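Local coordinates for protein catalase-3 (Neurospora crassa, PDB 4AJ9) that breaks down hydrogen peroxide into water and molecular oxygen at a heme group, a reaction that probably protects the cells of this fungus from peroxide damage, at residues Lys231-Lys236 with Ser270-Val275; Glu324-Gln329 with Leu368-Pro373; His441-Arg446 with Pro508-Asn513; Ala587-Glu592 with Pro626-Gly631. All blocks are in the same frame, centred on the assembly; numbering follows the deposited sequence.

Contact 1: residues Lys231-Lys236 with Ser270-Val275; sequences KTKQGK and SWELAV
The side chains of Thr232 and Trp271 meet at a slant, CB of Thr232 3.6 Å from NE1 of Trp271, and the two residues form a non-hydrogen-bonded antiparallel pair with both side chains on one face of the sheet. Trp271 NE1 itself hydrogen-bonds to Met206 O. Gln234 NE2 sits over one face of the Trp271 ring. The Gln234 amide also grips the Ser270 backbone with both ends. Ser270 N donates to Gln234 OE1 at 2.9 Å in a nearly straight bond (170°), while Gln234 NE2 donates back to Ser270 O at 3.0 Å. Ser270 O takes a second bond from Lys233 N, and the donors arrive from opposite faces of its carbonyl plane. A bend at chi2 (68°) folds the Gln234 chain back. Thr232 OG1, anti to its own N, accepts from Gln234 N at 3.0 Å, an ST turn just where the strand ends, and bonds outside to Arg204 O. Lys233, in the turn, crosses Glu272, whose side chain is on the sheet face opposite Trp271, with a long salt bridge of 3.8 Å from NZ to OE1. Lys231 and Glu272 exchange two backbone bonds. The pairing joins strands 223-232 and 270-278 of the antiparallel catalase barrel; strand 305-314 flanks the latter on its far side, and Phe103 (strand 96-104) and Phe122 (strand 121-128) of the same sheet pack against Trp271.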
# COMPACT_ATOMS: atom_id res chain seq x y z
N LYS C 231 -31.65 3.81 23.02
CA LYS C 231 -32.04 3.46 24.37
C LYS C 231 -32.07 1.94 24.50
O LYS C 231 -32.83 1.27 23.82
CB LYS C 231 -33.42 4.05 24.70
CG LYS C 231 -33.49 5.57 24.63
CD LYS C 231 -32.56 6.23 25.64
CE LYS C 231 -33.05 6.06 27.06
NZ LYS C 231 -32.06 6.56 28.06
N THR C 232 -31.21 1.39 25.35
CA THR C 232 -31.12 -0.06 25.44
C THR C 232 -32.39 -0.66 26.04
O THR C 232 -32.87 -0.21 27.10
CB THR C 232 -29.88 -0.52 26.23
OG1 THR C 232 -29.97 -1.92 26.47
CG2 THR C 232 -29.78 0.21 27.56
N LYS C 233 -32.96 -1.66 25.37
CA LYS C 233 -34.12 -2.35 25.92
C LYS C 233 -33.70 -3.37 26.98
O LYS C 233 -34.55 -3.96 27.66
CB LYS C 233 -34.95 -3.02 24.82
CG LYS C 233 -35.44 -2.06 23.73
CD LYS C 233 -36.16 -0.87 24.33
CE LYS C 233 -37.40 -1.30 25.09
NZ LYS C 233 -37.99 -0.19 25.90
N GLN C 234 -32.40 -3.57 27.11
CA GLN C 234 -31.86 -4.48 28.12
C GLN C 234 -31.59 -3.74 29.45
O GLN C 234 -31.39 -4.36 30.48
CB GLN C 234 -30.60 -5.19 27.61
CG GLN C 234 -30.84 -6.19 26.47
CD GLN C 234 -31.25 -5.53 25.16
OE1 GLN C 234 -32.26 -5.89 24.56
NE2 GLN C 234 -30.47 -4.55 24.71
N GLY C 235 -31.61 -2.40 29.42
CA GLY C 235 -31.28 -1.59 30.58
C GLY C 235 -29.79 -1.32 30.71
O GLY C 235 -28.96 -2.14 30.32
N LYS C 236 -29.42 -0.15 31.23
CA LYS C 236 -28.01 0.15 31.46
C LYS C 236 -27.48 -0.59 32.70
O LYS C 236 -28.16 -0.67 33.72
CB LYS C 236 -27.79 1.65 31.59
CG LYS C 236 -27.90 2.41 30.27
CD LYS C 236 -27.62 3.89 30.43
CE LYS C 236 -28.73 4.58 31.23
NZ LYS C 236 -28.42 6.01 31.48
N SER C 270 -32.02 -5.40 21.74
CA SER C 270 -32.68 -4.31 21.02
C SER C 270 -32.36 -2.96 21.63
O SER C 270 -32.00 -2.87 22.81
CB SER C 270 -34.20 -4.50 20.98
OG SER C 270 -34.52 -5.69 20.29
N TRP C 271 -32.48 -1.92 20.81
CA TRP C 271 -32.39 -0.53 21.25
C TRP C 271 -33.45 0.24 20.50
O TRP C 271 -33.66 0.03 19.30
CB TRP C 271 -31.05 0.09 20.87
CG TRP C 271 -29.85 -0.44 21.60
CD1 TRP C 271 -29.22 0.15 22.66
CD2 TRP C 271 -29.13 -1.63 21.32
NE1 TRP C 271 -28.15 -0.61 23.05
CE2 TRP C 271 -28.07 -1.72 22.25
CE3 TRP C 271 -29.27 -2.65 20.37
CZ2 TRP C 271 -27.17 -2.77 22.26
CZ3 TRP C 271 -28.37 -3.70 20.38
CH2 TRP C 271 -27.33 -3.76 21.32
N GLU C 272 -34.12 1.15 21.19
CA GLU C 272 -35.03 2.05 20.48
C GLU C 272 -34.24 3.24 19.97
O GLU C 272 -33.36 3.75 20.66
CB GLU C 272 -36.21 2.46 21.37
CG GLU C 272 -37.33 1.40 21.37
CD GLU C 272 -38.41 1.65 22.40
OE1 GLU C 272 -38.21 2.50 23.29
OE2 GLU C 272 -39.46 0.98 22.32
N LEU C 273 -34.52 3.65 18.74
CA LEU C 273 -33.96 4.88 18.20
C LEU C 273 -34.87 6.02 18.63
O LEU C 273 -36.06 6.01 18.34
CB LEU C 273 -33.93 4.84 16.67
CG LEU C 273 -33.32 6.08 16.01
CD1 LEU C 273 -31.89 6.31 16.51
CD2 LEU C 273 -33.34 5.96 14.50
N ALA C 274 -34.30 7.01 19.31
CA ALA C 274 -35.08 8.16 19.74
C ALA C 274 -34.34 9.42 19.35
O ALA C 274 -33.12 9.40 19.15
CB ALA C 274 -35.31 8.11 21.25
N VAL C 275 -35.08 10.52 19.24
CA VAL C 275 -34.48 11.81 18.89
C VAL C 275 -34.96 12.92 19.82
O VAL C 275 -36.07 12.89 20.34
CB VAL C 275 -34.84 12.24 17.46
CG1 VAL C 275 -34.13 11.35 16.42
CG2 VAL C 275 -36.35 12.23 17.26

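Contact 2: residues Glu324-Gln329 with Leu368-Pro373; sequences EQISFQ and LPINRP. With HEM (protoporphyrin IX containing Fe), chain Y.
Asn371 OD1 is gripped from two directions: Ser327 N donates to it at 2.9 Å, and Arg125 NH1 supplies a second bond from strand 121-128. The Ser327 bond is close to ideal, with 162° at the hydrogen and the donor in the carbonyl plane on a lone pair of OD1. Asn371 ND2 makes a weak bond of 3.4 Å to Ser327 OG and a further one to Phe365 O, so both ends of the buried amide have partners and its rotation is fixed. Ser327 OG also bonds to Gln356 of helix 343-360. The segments are loops of the heme-containing catalase domain, and 324-329 runs past the propionate side of the cofactor. Phe328 turns its CB away from 368-373, and its ring edge meets the heme carboxylate, CD2 lying 3.3 Å from O1A of the heme. Arg125 makes a cation-pi contact with that same ring, so one arginine touches both the heme-side phenyl and the Asn371 amide. Beside the polar pair, Ile326 and Ile370 cross at about a right angle, CD1 of Ile326 lying 3.8 Å from CG1 of Ile370. In Ile326, CG1 is anti to the backbone N (chi1 -163°), which also brings that atom to 3.6 Å from Asn371 OD1. Leu368 CD1 meets the carboxamide of Gln325, 4.0 Å from its OE1, again nearly at right angles. Gln325 NE2 bonds to Ala321 O and to Gln387 O of a neighbouring subunit.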
# COMPACT_ATOMS: atom_id res chain seq x y z
N GLU C 324 -13.98 -6.60 11.07
CA GLU C 324 -12.72 -5.87 10.95
C GLU C 324 -12.69 -4.93 9.74
O GLU C 324 -12.21 -3.79 9.84
CB GLU C 324 -11.52 -6.82 10.89
CG GLU C 324 -10.17 -6.10 10.98
CD GLU C 324 -9.92 -5.46 12.35
OE1 GLU C 324 -10.61 -5.86 13.31
OE2 GLU C 324 -9.04 -4.57 12.45
N GLN C 325 -13.21 -5.39 8.61
CA GLN C 325 -13.16 -4.62 7.38
C GLN C 325 -14.22 -3.52 7.25
O GLN C 325 -14.04 -2.59 6.49
CB GLN C 325 -13.23 -5.53 6.14
CG GLN C 325 -11.94 -6.31 5.88
CD GLN C 325 -11.87 -6.90 4.47
OE1 GLN C 325 -10.86 -6.75 3.78
NE2 GLN C 325 -12.92 -7.59 4.05
N ILE C 326 -15.33 -3.61 7.98
CA ILE C 326 -16.35 -2.58 7.83
C ILE C 326 -15.78 -1.17 8.12
O ILE C 326 -15.03 -0.99 9.08
CB ILE C 326 -17.62 -2.85 8.67
CG1 ILE C 326 -18.79 -1.99 8.13
CG2 ILE C 326 -17.34 -2.65 10.16
CD1 ILE C 326 -20.18 -2.31 8.76
N SER C 327 -16.15 -0.21 7.28
CA SER C 327 -15.57 1.13 7.32
C SER C 327 -16.68 2.16 7.54
O SER C 327 -17.36 2.54 6.58
CB SER C 327 -14.91 1.44 5.96
OG SER C 327 -13.83 0.55 5.70
N PHE C 328 -16.86 2.60 8.78
CA PHE C 328 -17.91 3.57 9.09
C PHE C 328 -17.45 4.98 8.73
O PHE C 328 -16.25 5.26 8.71
CB PHE C 328 -18.27 3.54 10.58
CG PHE C 328 -19.03 2.30 11.00
CD1 PHE C 328 -20.41 2.24 10.87
CD2 PHE C 328 -18.36 1.22 11.56
CE1 PHE C 328 -21.10 1.10 11.27
CE2 PHE C 328 -19.06 0.09 11.96
CZ PHE C 328 -20.42 0.04 11.82
N GLN C 329 -18.40 5.86 8.44
CA GLN C 329 -18.13 7.27 8.16
C GLN C 329 -19.33 8.14 8.53
O GLN C 329 -20.45 7.86 8.09
CB GLN C 329 -17.87 7.49 6.67
CG GLN C 329 -16.63 6.85 6.06
CD GLN C 329 -16.45 7.33 4.63
OE1 GLN C 329 -16.53 8.52 4.36
NE2 GLN C 329 -16.24 6.40 3.70
N LEU C 368 -16.14 -3.61 -0.91
CA LEU C 368 -16.10 -4.81 -0.07
C LEU C 368 -17.53 -5.20 0.30
O LEU C 368 -18.38 -4.34 0.54
CB LEU C 368 -15.29 -4.55 1.20
CG LEU C 368 -13.81 -4.26 0.94
CD1 LEU C 368 -13.11 -3.84 2.22
CD2 LEU C 368 -13.13 -5.48 0.32
N PRO C 369 -17.81 -6.51 0.35
CA PRO C 369 -19.20 -6.93 0.61
C PRO C 369 -19.84 -6.21 1.80
O PRO C 369 -20.98 -5.77 1.70
CB PRO C 369 -19.06 -8.42 0.87
CG PRO C 369 -17.86 -8.82 0.01
CD PRO C 369 -16.90 -7.65 0.17
N ILE C 370 -19.11 -6.09 2.91
CA ILE C 370 -19.70 -5.51 4.12
C ILE C 370 -19.93 -4.00 4.00
O ILE C 370 -20.78 -3.44 4.70
CB ILE C 370 -18.86 -5.83 5.40
CG1 ILE C 370 -19.63 -5.47 6.68
CG2 ILE C 370 -17.51 -5.13 5.35
CD1 ILE C 370 -20.79 -6.43 7.00
N ASN C 371 -19.19 -3.34 3.10
CA ASN C 371 -19.37 -1.91 2.85
C ASN C 371 -20.36 -1.56 1.74
O ASN C 371 -20.85 -0.44 1.67
CB ASN C 371 -18.02 -1.25 2.56
CG ASN C 371 -17.19 -1.08 3.81
OD1 ASN C 371 -17.72 -0.81 4.88
ND2 ASN C 371 -15.88 -1.24 3.67
N ARG C 372 -20.65 -2.51 0.85
CA ARG C 372 -21.56 -2.22 -0.26
C ARG C 372 -22.94 -1.78 0.23
O ARG C 372 -23.47 -2.35 1.18
CB ARG C 372 -21.74 -3.44 -1.16
CG ARG C 372 -20.51 -3.84 -1.94
CD ARG C 372 -20.85 -4.97 -2.89
NE ARG C 372 -21.90 -4.55 -3.81
CZ ARG C 372 -22.26 -5.24 -4.89
NH1 ARG C 372 -21.66 -6.39 -5.17
NH2 ARG C 372 -23.23 -4.79 -5.67
N PRO C 373 -23.52 -0.78 -0.44
CA PRO C 373 -24.92 -0.42 -0.18
C PRO C 373 -25.82 -1.47 -0.81
O PRO C 373 -25.31 -2.24 -1.63
CB PRO C 373 -25.09 0.90 -0.92
CG PRO C 373 -24.14 0.79 -2.08
CD PRO C 373 -22.93 0.05 -1.50
CHA HEM Y . -13.40 5.60 14.69
CHB HEM Y . -16.93 7.65 17.34
CHC HEM Y . -14.59 11.88 17.11
CHD HEM Y . -11.59 10.05 13.78
C1A HEM Y . -14.54 5.76 15.46
C2A HEM Y . -15.48 4.72 15.85
C3A HEM Y . -16.44 5.29 16.59
C4A HEM Y . -16.16 6.71 16.68
CMA HEM Y . -17.66 4.59 17.23
CAA HEM Y . -15.33 3.21 15.50
CBA HEM Y . -16.21 2.82 14.31
CGA HEM Y . -16.09 1.33 14.11
O1A HEM Y . -15.46 0.90 13.11
O2A HEM Y . -16.63 0.56 14.96
C1B HEM Y . -16.64 8.99 17.46
C2B HEM Y . -17.49 10.00 18.05
C3B HEM Y . -16.84 11.17 18.01
C4B HEM Y . -15.56 10.94 17.37
CMB HEM Y . -18.89 9.68 18.63
CAB HEM Y . -17.31 12.57 18.48
CBB HEM Y . -18.62 12.87 18.54
C1C HEM Y . -13.64 11.77 16.13
C2C HEM Y . -12.89 12.86 15.52
C3C HEM Y . -12.06 12.33 14.62
C4C HEM Y . -12.27 10.91 14.60
CMC HEM Y . -13.02 14.35 15.90
CAC HEM Y . -11.09 13.05 13.68
CBC HEM Y . -11.41 14.26 13.21
C1D HEM Y . -11.77 8.70 13.72
C2D HEM Y . -11.03 7.82 12.85
C3D HEM Y . -11.59 6.44 13.14
C4D HEM Y . -12.62 6.62 14.13
CMD HEM Y . -9.91 8.23 11.87
CAD HEM Y . -11.16 5.12 12.47
CBD HEM Y . -12.15 4.85 11.34
CGD HEM Y . -11.72 3.63 10.58
O1D HEM Y . -12.58 3.02 9.90
O2D HEM Y . -10.52 3.26 10.67
NA HEM Y . -14.99 6.95 15.98
NB HEM Y . -15.48 9.60 17.05
NC HEM Y . -13.23 10.59 15.54
ND HEM Y . -12.70 7.97 14.45
FE HEM Y . -14.19 8.78 15.69

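Contact 3: residues His441-Arg446 with Pro508-Asn513; sequences HYTQPR and PTYYHN
The Tyr510 ring is covered on both faces: Thr509 CG2 lies over one, and Tyr442 CD2 lies 3.6 Å above the plane of the other, toward the rim. The two tyrosine rings form an oblique pair, with planes at 45° and centroids 5.0 Å apart. At the edge of Tyr510, in its plane, sits Thr443 OG1, which also hydrogen-bonds to Asp440. The His512 imidazole has Arg446 CG over one face as a CH-pi contact, 3.9 Å from the ring centroid, and Thr443 O at the edge, where NE2 donates to it at 2.9 Å with 161° at the hydrogen. The acceptor is in the ring plane, although the donor is tilted from the carbonyl plane. His512 CG stands between the backbone N and carbonyl carbon (chi1 70°), a torsion that swings the ring back toward the helix. The Arg446 chain slides past this ring in the opposite direction, and its guanidinium carries His512 O over one face, too poorly angled for a bond; His512 O accepts from Asn450 ND2, while Arg446 NE bonds to Asn450 OD1 and NH1 to Ile487 O. Waters fill three further links: one joins His441 N to Tyr510 OH, another donates to Thr443 OG1 and Tyr510 O, and a third connects Arg446 NH2 with Asn513 OD1. Tyr442 occupies the N-cap position of helix 443-450. The irregular segment 508-513 lies across the first turn of this helix, in the catalase-related helical region.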
# COMPACT_ATOMS: atom_id res chain seq x y z
N HIS C 441 -16.90 25.18 30.49
CA HIS C 441 -16.41 23.81 30.51
C HIS C 441 -16.74 23.03 31.78
O HIS C 441 -16.37 21.86 31.89
CB HIS C 441 -14.89 23.80 30.31
CG HIS C 441 -14.44 24.58 29.12
ND1 HIS C 441 -14.93 24.33 27.85
CD2 HIS C 441 -13.54 25.58 28.99
CE1 HIS C 441 -14.34 25.16 26.99
NE2 HIS C 441 -13.50 25.93 27.66
N TYR C 442 -17.46 23.65 32.71
CA TYR C 442 -17.60 23.10 34.05
C TYR C 442 -19.04 22.87 34.49
O TYR C 442 -19.33 21.98 35.29
CB TYR C 442 -16.90 24.02 35.05
CG TYR C 442 -15.47 24.33 34.66
CD1 TYR C 442 -14.44 23.45 34.96
CD2 TYR C 442 -15.15 25.51 33.99
CE1 TYR C 442 -13.13 23.74 34.61
CE2 TYR C 442 -13.84 25.81 33.63
CZ TYR C 442 -12.84 24.92 33.94
OH TYR C 442 -11.54 25.21 33.60
N THR C 443 -19.95 23.67 33.95
CA THR C 443 -21.35 23.60 34.36
C THR C 443 -21.95 22.21 34.13
O THR C 443 -22.58 21.65 35.03
CB THR C 443 -22.20 24.70 33.68
OG1 THR C 443 -21.75 25.98 34.13
CG2 THR C 443 -23.67 24.52 34.03
N GLN C 444 -21.73 21.63 32.95
CA GLN C 444 -22.34 20.33 32.71
C GLN C 444 -21.66 19.15 33.40
O GLN C 444 -22.34 18.22 33.82
CB GLN C 444 -22.59 20.09 31.22
CG GLN C 444 -23.72 20.95 30.72
CD GLN C 444 -24.39 20.38 29.50
OE1 GLN C 444 -23.93 19.38 28.92
NE2 GLN C 444 -25.47 21.01 29.08
N PRO C 445 -20.33 19.18 33.52
CA PRO C 445 -19.75 18.14 34.38
C PRO C 445 -20.39 18.17 35.76
O PRO C 445 -20.72 17.12 36.31
CB PRO C 445 -18.28 18.53 34.45
CG PRO C 445 -18.02 19.18 33.12
CD PRO C 445 -19.29 19.95 32.80
N ARG C 446 -20.57 19.37 36.31
CA ARG C 446 -21.29 19.49 37.58
C ARG C 446 -22.71 18.94 37.50
O ARG C 446 -23.14 18.17 38.35
CB ARG C 446 -21.29 20.94 38.07
CG ARG C 446 -22.02 21.13 39.40
CD ARG C 446 -21.43 20.26 40.49
NE ARG C 446 -22.11 20.50 41.76
CZ ARG C 446 -21.72 21.39 42.66
NH1 ARG C 446 -20.63 22.12 42.45
NH2 ARG C 446 -22.42 21.55 43.79
N PRO C 508 -16.50 29.02 43.22
CA PRO C 508 -17.93 28.79 42.98
C PRO C 508 -18.49 29.29 41.64
O PRO C 508 -19.68 29.12 41.42
CB PRO C 508 -18.59 29.55 44.13
CG PRO C 508 -17.66 30.68 44.40
CD PRO C 508 -16.27 30.15 44.15
N THR C 509 -17.67 29.89 40.79
CA THR C 509 -18.16 30.46 39.53
C THR C 509 -19.15 29.53 38.82
O THR C 509 -20.24 29.95 38.42
CB THR C 509 -16.98 30.78 38.58
OG1 THR C 509 -16.04 31.61 39.26
CG2 THR C 509 -17.47 31.50 37.31
N TYR C 510 -18.80 28.26 38.70
CA TYR C 510 -19.64 27.34 37.95
C TYR C 510 -20.48 26.39 38.82
O TYR C 510 -21.25 25.61 38.30
CB TYR C 510 -18.79 26.56 36.93
CG TYR C 510 -18.09 27.45 35.91
CD1 TYR C 510 -18.71 27.79 34.72
CD2 TYR C 510 -16.81 27.93 36.14
CE1 TYR C 510 -18.09 28.59 33.78
CE2 TYR C 510 -16.18 28.74 35.21
CZ TYR C 510 -16.83 29.07 34.04
OH TYR C 510 -16.20 29.87 33.10
N TYR C 511 -20.36 26.47 40.15
CA TYR C 511 -21.10 25.56 41.02
C TYR C 511 -22.61 25.76 40.86
O TYR C 511 -23.07 26.87 40.65
CB TYR C 511 -20.75 25.76 42.50
CG TYR C 511 -19.31 25.52 42.89
CD1 TYR C 511 -18.39 24.94 42.02
CD2 TYR C 511 -18.87 25.89 44.16
CE1 TYR C 511 -17.07 24.74 42.41
CE2 TYR C 511 -17.56 25.69 44.55
CZ TYR C 511 -16.66 25.12 43.68
OH TYR C 511 -15.35 24.94 44.09
N HIS C 512 -23.37 24.68 40.97
CA HIS C 512 -24.83 24.77 40.93
C HIS C 512 -25.36 23.45 41.44
O HIS C 512 -24.60 22.50 41.60
CB HIS C 512 -25.32 25.05 39.51
CG HIS C 512 -25.14 23.90 38.56
ND1 HIS C 512 -26.05 22.87 38.46
CD2 HIS C 512 -24.15 23.62 37.68
CE1 HIS C 512 -25.63 22.00 37.55
NE2 HIS C 512 -24.48 22.43 37.06
N ASN C 513 -26.67 23.39 41.69
CA ASN C 513 -27.30 22.19 42.25
C ASN C 513 -28.29 21.52 41.30
O ASN C 513 -29.09 20.68 41.72
CB ASN C 513 -28.03 22.54 43.54
CG ASN C 513 -27.14 23.27 44.51
OD1 ASN C 513 -26.01 22.87 44.75
ND2 ASN C 513 -27.65 24.37 45.06
O HOH W 1 -15.16 27.73 31.27
O HOH W 2 -23.18 26.97 36.20
O HOH W 3 -25.03 20.24 44.34

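Contact 4: residues Ala587-Glu592 with Pro626-Gly631; sequences AVVVAE and PVAAVG
Val588, Val589 and Val590 pair in parallel with Val627, Ala628 and Ala629, as neighbouring strands of a beta-alpha-beta crossover whose connection includes helix 612-622. They are the fourth and fifth strands in the order 3-2-1-4-5-6 of the parallel sheet in the C-terminal domain of this long catalase, a domain family of the glutaminase I clan. The strand axes approach to 4.4 Å at 19°, consistent with a gently twisted sheet. Four backbone hydrogen bonds alternate along the ladder: Pro626 O accepts from Val588 N, Val588 O from Ala628 N, Ala628 O from Val590 N at 2.9 Å, and Val590 O from Val630 N. They differ in direction. Val630 N lies nearly on the line of its acceptor's C=O bond (174°), whereas Val590 N stands 36° above the plane of the Ala628 carbonyl. CA-H...O contacts accompany them, including Val627 CA to Val588 O at 3.2 Å. Apolar contacts run on both faces. On one, CG1 of Val589, in one of its two conformers, reaches CB of Ala628 at 3.5 Å, and helix 654-667 packs over this pair through Val661. On the other, Val590 CB faces Ala629 CB at 4.1 Å. At the strand ends Glu592 CB packs against Val630 O at 3.4 Å. The Glu592 chain, extended beyond CG, carries its polar end toward the turn after the second strand: OE2 accepts from Ser632 N and lies 3.5 Å from Gly631 CA.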
# COMPACT_ATOMS: atom_id res chain seq x y z
N ALA C 587 -24.39 -13.53 39.12
CA ALA C 587 -24.79 -14.02 40.44
C ALA C 587 -24.02 -15.31 40.77
O ALA C 587 -23.67 -16.07 39.88
CB ALA C 587 -26.31 -14.26 40.49
N VAL C 588 -23.76 -15.55 42.06
CA VAL C 588 -23.03 -16.74 42.47
C VAL C 588 -23.82 -17.50 43.54
O VAL C 588 -24.18 -16.95 44.57
CB VAL C 588 -21.63 -16.40 43.01
CG1 VAL C 588 -20.93 -17.65 43.51
CG2 VAL C 588 -20.82 -15.72 41.93
N VAL C 589 -24.11 -18.77 43.28
CA VAL C 589 -24.90 -19.56 44.21
C VAL C 589 -24.20 -20.87 44.59
O VAL C 589 -23.82 -21.65 43.72
CB VAL C 589 -26.31 -19.86 43.66
CG1 VAL C 589 -27.12 -18.58 43.58
CG2 VAL C 589 -26.21 -20.53 42.30
N VAL C 590 -24.03 -21.09 45.89
CA VAL C 590 -23.43 -22.32 46.37
C VAL C 590 -24.52 -23.38 46.49
O VAL C 590 -25.52 -23.17 47.17
CB VAL C 590 -22.71 -22.11 47.70
CG1 VAL C 590 -21.81 -23.30 48.02
CG2 VAL C 590 -21.88 -20.84 47.63
N ALA C 591 -24.34 -24.49 45.78
CA ALA C 591 -25.30 -25.58 45.82
C ALA C 591 -25.12 -26.37 47.11
O ALA C 591 -24.01 -26.49 47.61
CB ALA C 591 -25.15 -26.50 44.60
N GLU C 592 -26.22 -26.89 47.65
CA GLU C 592 -26.14 -27.62 48.91
C GLU C 592 -25.10 -28.72 48.85
O GLU C 592 -25.07 -29.50 47.90
CB GLU C 592 -27.50 -28.20 49.29
CG GLU C 592 -27.50 -28.82 50.68
CD GLU C 592 -28.90 -29.09 51.19
OE1 GLU C 592 -29.76 -29.51 50.39
OE2 GLU C 592 -29.14 -28.86 52.40
N PRO C 626 -25.61 -10.40 43.51
CA PRO C 626 -26.46 -11.31 44.28
C PRO C 626 -25.68 -12.59 44.55
O PRO C 626 -25.18 -13.19 43.60
CB PRO C 626 -27.61 -11.63 43.32
CG PRO C 626 -27.57 -10.58 42.28
CD PRO C 626 -26.18 -10.06 42.20
N VAL C 627 -25.54 -12.98 45.82
CA VAL C 627 -24.93 -14.26 46.15
C VAL C 627 -25.88 -15.09 47.01
O VAL C 627 -26.77 -14.54 47.68
CB VAL C 627 -23.56 -14.10 46.85
CG1 VAL C 627 -22.59 -13.31 45.94
CG2 VAL C 627 -23.72 -13.41 48.21
N ALA C 628 -25.72 -16.40 46.97
CA ALA C 628 -26.68 -17.26 47.66
C ALA C 628 -26.12 -18.63 48.00
O ALA C 628 -25.04 -19.01 47.56
CB ALA C 628 -27.94 -17.41 46.82
N ALA C 629 -26.87 -19.38 48.80
CA ALA C 629 -26.46 -20.71 49.21
C ALA C 629 -27.69 -21.51 49.60
O ALA C 629 -28.55 -21.03 50.35
CB ALA C 629 -25.48 -20.62 50.36
N VAL C 630 -27.80 -22.73 49.06
CA VAL C 630 -28.94 -23.59 49.34
C VAL C 630 -28.68 -24.49 50.55
O VAL C 630 -27.63 -25.12 50.66
CB VAL C 630 -29.30 -24.47 48.13
CG1 VAL C 630 -30.61 -25.21 48.40
CG2 VAL C 630 -29.44 -23.62 46.89
N GLY C 631 -29.66 -24.55 51.44
CA GLY C 631 -29.59 -25.40 52.61
C GLY C 631 -28.29 -25.30 53.37
O GLY C 631 -27.88 -24.22 53.81

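Contacts 2 and 4 are buried, whereas contacts 1 and 3 lie nearer the surface. Contacts 1 and 4 both join strands, but 231-236 with 270-275 is an antiparallel strand end finished by side-chain amide bonds, while 587-592 with 626-631 is a parallel ladder with apolar side chains on both faces. Contacts 1 and 2 both belong to the heme-containing catalase domain, their nearest atoms about 12 Å apart, and only contact 2 includes a heme-pocket residue. Contact 3, without sheet pairing, combines aromatic packing, one side-chain-to-backbone hydrogen bond and bridging waters. Contact 4 lies in the C-terminal domain, its centre about 46 Å from that of contact 2. Contact 2 alone reaches a neighbouring subunit.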